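Local coordinates for envelopment polyprotein (Bovine Schmallenberg virus BH80/Germany/2011, PDB 7A56), which probably drives fusion of the viral envelope with the host cell membrane as a class II fusion glycoprotein, captured here as the postfusion trimer, at residues G173-S178 / K292-R297; I411-P416 / V422-C427. All blocks are in the same frame, centred on the assembly; numbering follows the deposited sequence.

Contact 1 (G173-S178 / K292-R297); sequences GCLYGS and KDVILR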
loop_
_atom_site.group_PDB
_atom_site.type_symbol
_atom_site.label_atom_id
_atom_site.label_comp_id
_atom_site.label_asym_id
_atom_site.label_seq_id
_atom_site.Cartn_x
_atom_site.Cartn_y
_atom_site.Cartn_z
ATOM N N GLY A 173 -19.135 -33.526 -42.447
ATOM C CA GLY A 173 -17.712 -33.227 -42.421
ATOM C C GLY A 173 -17.351 -32.115 -41.473
ATOM O O GLY A 173 -18.181 -31.545 -40.753
ATOM N N CYS A 174 -16.064 -31.770 -41.495
ATOM C CA CYS A 174 -15.573 -30.783 -40.554
ATOM C C CYS A 174 -14.326 -30.112 -41.118
ATOM O O CYS A 174 -13.563 -30.725 -41.878
ATOM C CB CYS A 174 -15.272 -31.440 -39.211
ATOM S SG CYS A 174 -14.548 -30.303 -37.882
ATOM N N LEU A 175 -14.107 -28.866 -40.695
ATOM C CA LEU A 175 -12.857 -28.166 -40.965
ATOM C C LEU A 175 -12.387 -27.641 -39.626
ATOM O O LEU A 175 -13.151 -26.942 -38.939
ATOM C CB LEU A 175 -13.037 -27.022 -41.972
ATOM C CG LEU A 175 -11.874 -26.106 -42.333
ATOM C CD1 LEU A 175 -10.756 -26.858 -43.011
ATOM C CD2 LEU A 175 -12.341 -24.981 -43.222
ATOM N N TYR A 176 -11.172 -28.014 -39.229
ATOM C CA TYR A 176 -10.724 -27.623 -37.881
ATOM C C TYR A 176 -9.239 -27.276 -37.884
ATOM O O TYR A 176 -8.512 -27.554 -38.840
ATOM C CB TYR A 176 -11.009 -28.756 -36.857
ATOM C CG TYR A 176 -10.343 -30.070 -37.157
ATOM C CD1 TYR A 176 -10.976 -31.042 -37.948
ATOM C CD2 TYR A 176 -9.088 -30.369 -36.634
ATOM C CE1 TYR A 176 -10.353 -32.259 -38.217
ATOM C CE2 TYR A 176 -8.460 -31.581 -36.906
ATOM C CZ TYR A 176 -9.093 -32.512 -37.682
ATOM O OH TYR A 176 -8.442 -33.696 -37.914
ATOM N N GLY A 177 -8.791 -26.655 -36.799
ATOM C CA GLY A 177 -7.370 -26.487 -36.628
ATOM C C GLY A 177 -7.047 -25.860 -35.284
ATOM O O GLY A 177 -7.861 -25.881 -34.348
ATOM N N SER A 178 -5.827 -25.322 -35.209
ATOM C CA SER A 178 -5.339 -24.675 -33.983
ATOM C C SER A 178 -4.375 -23.556 -34.365
ATOM O O SER A 178 -3.848 -23.513 -35.489
ATOM C CB SER A 178 -4.664 -25.687 -33.055
ATOM O OG SER A 178 -3.723 -26.461 -33.771
ATOM N N LYS A 292 -10.898 -26.556 -48.844
ATOM C CA LYS A 292 -11.273 -25.189 -48.471
ATOM C C LYS A 292 -10.053 -24.377 -48.037
ATOM O O LYS A 292 -9.067 -24.926 -47.535
ATOM C CB LYS A 292 -12.321 -25.208 -47.333
ATOM C CG LYS A 292 -13.602 -26.024 -47.794
ATOM C CD LYS A 292 -14.200 -26.836 -46.600
ATOM C CE LYS A 292 -15.193 -27.910 -47.163
ATOM N NZ LYS A 292 -14.671 -28.618 -48.342
ATOM N N ASP A 293 -10.126 -23.057 -48.245
ATOM C CA ASP A 293 -9.120 -22.125 -47.691
ATOM C C ASP A 293 -9.566 -21.630 -46.339
ATOM O O ASP A 293 -10.675 -21.109 -46.206
ATOM C CB ASP A 293 -8.895 -20.923 -48.607
ATOM C CG ASP A 293 -8.493 -21.312 -50.014
ATOM O OD1 ASP A 293 -7.621 -22.187 -50.208
ATOM O OD2 ASP A 293 -9.055 -20.732 -50.966
ATOM N N VAL A 294 -8.663 -21.715 -45.347
ATOM C CA VAL A 294 -8.903 -21.221 -44.000
ATOM C C VAL A 294 -8.594 -19.734 -43.972
ATOM O O VAL A 294 -7.531 -19.313 -44.440
ATOM C CB VAL A 294 -8.035 -21.998 -42.999
ATOM C CG1 VAL A 294 -8.028 -21.349 -41.627
ATOM C CG2 VAL A 294 -8.551 -23.458 -42.916
ATOM N N ILE A 295 -9.544 -18.929 -43.484
ATOM C CA ILE A 295 -9.317 -17.493 -43.304
ATOM C C ILE A 295 -9.209 -17.260 -41.813
ATOM O O ILE A 295 -10.146 -17.556 -41.067
ATOM C CB ILE A 295 -10.427 -16.635 -43.935
ATOM C CG1 ILE A 295 -10.893 -17.214 -45.306
ATOM C CG2 ILE A 295 -9.971 -15.100 -43.982
ATOM C CD1 ILE A 295 -10.013 -16.894 -46.444
ATOM N N LEU A 296 -8.031 -16.820 -41.341
ATOM C CA LEU A 296 -7.774 -16.691 -39.925
ATOM C C LEU A 296 -7.338 -15.239 -39.708
ATOM O O LEU A 296 -6.254 -14.853 -40.145
ATOM C CB LEU A 296 -6.708 -17.696 -39.498
ATOM C CG LEU A 296 -6.662 -18.100 -38.044
ATOM C CD1 LEU A 296 -7.949 -18.885 -37.755
ATOM C CD2 LEU A 296 -5.452 -18.989 -37.905
ATOM N N ARG A 297 -8.231 -14.416 -39.149
ATOM C CA ARG A 297 -7.936 -12.992 -39.021
ATOM C C ARG A 297 -7.447 -12.635 -37.631
ATOM O O ARG A 297 -6.968 -11.508 -37.432
ATOM C CB ARG A 297 -9.166 -12.137 -39.337
ATOM C CG ARG A 297 -9.639 -12.214 -40.802
ATOM C CD ARG A 297 -11.147 -11.836 -40.900
ATOM N NE ARG A 297 -11.576 -12.010 -42.304
ATOM C CZ ARG A 297 -11.492 -11.080 -43.274
ATOM N NH1 ARG A 297 -11.045 -9.849 -43.025
ATOM N NH2 ARG A 297 -11.863 -11.388 -44.516
#
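Leu175 reaches from strand 172-183 to Lys292 and Val294, around the beginning of the second strand of the hairpin 281-285/293-296. In this class II fusion protein the beta-hairpin packs across a long antiparallel strand; the centre of the contact is about 48 Å from the centre of the chain. Leu175 carries its side of the contact with both methyls. CG stands anti to the backbone N (chi1 176°), and this holds the forked end out toward the hairpin. Leu175 CD2 lies 4.1 Å from Lys292 CB, where the two side chains run alongside each other, pointing opposite ways. Val294 meets the fork with one branch, CG2, which is anti to its own carbonyl carbon. The contact is apolar and modest in area, at 157 Å². Phe282 and Tyr284 of strand 281-285 also pack on Leu175. Lys292 touches Leu175 near its backbone, and its kinked chain carries NZ on to a salt bridge with Glu133 and a hydrogen bond with the carbonyl of Cys162. On the back of strand 172-183, Cys174 is tied to Cys139 by a disulfide. Val294 CG2 faces the open end of the Leu175 fork, 4.1 Å from both Leu175 CD1 and Leu175 CD2.

Contact 2 (I411-P416 / V422-C427); sequences IKLNCP and VSVSVC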
loop_
_atom_site.group_PDB
_atom_site.type_symbol
_atom_site.label_atom_id
_atom_site.label_comp_id
_atom_site.label_asym_id
_atom_site.label_seq_id
_atom_site.Cartn_x
_atom_site.Cartn_y
_atom_site.Cartn_z
ATOM N N ILE A 411 13.032 14.464 -13.624
ATOM C CA ILE A 411 11.776 14.384 -12.883
ATOM C C ILE A 411 10.630 14.284 -13.876
ATOM O O ILE A 411 10.744 14.691 -15.034
ATOM C CB ILE A 411 11.523 15.604 -11.973
ATOM C CG1 ILE A 411 11.337 16.885 -12.778
ATOM C CG2 ILE A 411 12.594 15.711 -10.886
ATOM C CD1 ILE A 411 11.288 18.122 -11.885
ATOM N N LYS A 412 9.504 13.756 -13.401
ATOM C CA LYS A 412 8.290 13.685 -14.203
ATOM C C LYS A 412 7.240 14.599 -13.586
ATOM O O LYS A 412 7.132 14.687 -12.355
ATOM C CB LYS A 412 7.795 12.242 -14.303
ATOM C CG LYS A 412 6.427 12.078 -14.910
ATOM C CD LYS A 412 6.063 10.601 -15.057
ATOM C CE LYS A 412 5.718 9.917 -13.723
ATOM N NZ LYS A 412 4.947 8.620 -13.915
ATOM N N LEU A 413 6.538 15.340 -14.441
ATOM C CA LEU A 413 5.532 16.317 -14.045
ATOM C C LEU A 413 4.195 16.017 -14.703
ATOM O O LEU A 413 4.118 15.468 -15.805
ATOM C CB LEU A 413 5.945 17.746 -14.415
ATOM C CG LEU A 413 7.276 18.230 -13.827
ATOM C CD1 LEU A 413 7.541 19.636 -14.350
ATOM C CD2 LEU A 413 7.314 18.159 -12.296
ATOM N N ASN A 414 3.145 16.405 -14.023
ATOM C CA ASN A 414 1.799 16.317 -14.558
ATOM C C ASN A 414 1.328 17.753 -14.687
ATOM O O ASN A 414 0.949 18.365 -13.686
ATOM C CB ASN A 414 0.899 15.496 -13.641
ATOM C CG ASN A 414 -0.560 15.580 -14.024
ATOM O OD1 ASN A 414 -1.383 16.180 -13.310
ATOM N ND2 ASN A 414 -0.901 14.963 -15.145
ATOM N N CYS A 415 1.388 18.304 -15.924
ATOM C CA CYS A 415 1.046 19.692 -16.209
ATOM C C CYS A 415 -0.297 19.782 -16.928
ATOM O O CYS A 415 -0.576 18.989 -17.836
ATOM C CB CYS A 415 2.105 20.380 -17.083
ATOM S SG CYS A 415 3.766 20.468 -16.461
ATOM N N PRO A 416 -1.124 20.755 -16.566
ATOM C CA PRO A 416 -2.420 20.902 -17.227
ATOM C C PRO A 416 -2.243 21.310 -18.682
ATOM O O PRO A 416 -1.225 21.897 -19.071
ATOM C CB PRO A 416 -3.115 22.007 -16.417
ATOM C CG PRO A 416 -2.312 22.176 -15.188
ATOM C CD PRO A 416 -0.914 21.768 -15.523
ATOM N N VAL A 422 6.913 25.797 -17.704
ATOM C CA VAL A 422 7.121 24.934 -16.555
ATOM C C VAL A 422 8.097 25.634 -15.624
ATOM O O VAL A 422 9.186 26.034 -16.049
ATOM C CB VAL A 422 7.661 23.560 -16.975
ATOM C CG1 VAL A 422 8.055 22.787 -15.748
ATOM C CG2 VAL A 422 6.635 22.803 -17.811
ATOM N N SER A 423 7.686 25.810 -14.372
ATOM C CA SER A 423 8.529 26.325 -13.291
ATOM C C SER A 423 8.867 25.209 -12.314
ATOM O O SER A 423 8.019 24.362 -12.023
ATOM C CB SER A 423 7.819 27.447 -12.535
ATOM O OG SER A 423 8.766 28.172 -11.769
ATOM N N VAL A 424 10.102 25.215 -11.798
ATOM C CA VAL A 424 10.549 24.211 -10.844
ATOM C C VAL A 424 11.487 24.890 -9.854
ATOM O O VAL A 424 12.339 25.703 -10.237
ATOM C CB VAL A 424 11.270 23.015 -11.512
ATOM C CG1 VAL A 424 11.862 22.099 -10.434
ATOM C CG2 VAL A 424 10.325 22.221 -12.462
ATOM N N SER A 425 11.336 24.544 -8.580
ATOM C CA SER A 425 12.253 25.021 -7.554
ATOM C C SER A 425 12.827 23.812 -6.840
ATOM O O SER A 425 12.129 22.806 -6.636
ATOM C CB SER A 425 11.553 26.003 -6.576
ATOM O OG SER A 425 10.747 25.351 -5.603
ATOM N N VAL A 426 14.111 23.904 -6.487
ATOM C CA VAL A 426 14.796 22.893 -5.681
ATOM C C VAL A 426 15.552 23.617 -4.557
ATOM O O VAL A 426 16.451 24.412 -4.834
ATOM C CB VAL A 426 15.770 22.075 -6.540
ATOM C CG1 VAL A 426 16.450 21.014 -5.684
ATOM C CG2 VAL A 426 15.003 21.445 -7.761
ATOM N N CYS A 427 15.214 23.322 -3.307
ATOM C CA CYS A 427 15.690 24.135 -2.161
ATOM C C CYS A 427 15.316 25.584 -2.499
ATOM O O CYS A 427 14.177 25.872 -2.890
ATOM C CB CYS A 427 17.180 23.874 -1.904
ATOM S SG CYS A 427 17.627 22.464 -0.765
#
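Leu413 and Val422 make the tightest apolar contact between 411-416 and 422-427. Leu413 CD1 lies 3.5 Å from Val422 CG1, closer than usual for two carbons. With CG of Leu413 anti to its carbonyl carbon (chi1 -58°), CD1 is brought onto Val422, and the side chains meet at a slant. The same methyl, Leu413 CD1, is also 4.2 Å from Val424 CG2. Ile411 reaches that valine branch with the end of its chain, its CD1 lying 4.2 Å from Val424 CG2. Thus Val424 CG2 is touched by two residues of strand 408-414, while Val422 uses both of its methyls.

The arrangement is the face-to-face packing of two antiparallel sheets, a beta-sandwich. Strand 408-414 belongs to one four-stranded sheet and strand 422-426 to the other. The strand segments run at 129° to each other, with their axes 10.2 Å apart at closest approach. Ile361 and Cys363 of strand 356-365 pack against Val424 and Val422 from the first sheet.

Sulfur supplies the remaining contact. Cys415 SG lies 3.9 Å from Val422 CG2, and it is bonded to Cys393 in a disulfide. At the other end of strand 422-426, Cys427 forms a disulfide with Cys387.

The polar links lead away from the interface. Lys412 NZ donates to the carbonyl of Gln312 and makes a cation-pi contact with Tyr396. Ser423 N donates a hydrogen bond to OD1 of Asn392.

Overall arrangement
Contacts 1 and 2 lie far apart in the elongated chain, with centres about 56 Å apart and nearest atoms about 33 Å apart. They share no strand and are similar in area. Contact 2 is wholly buried between its sheets; in contact 1 Leu175 and Lys292 are buried but Val294 is partly exposed. Contact 1 lies toward one end of the molecule and joins segments 114 residues apart; contact 2 lies nearer the chain centre and joins segments only 6 apart. One leucine serves the whole of contact 1, whereas contact 2 spreads over five side chains. A disulfide sulfur touches the partner segment in contact 2, but in contact 1 the cysteine faces away. Contact 1 also brings in a buried lysine whose charge is paired with Glu133, outside both segments.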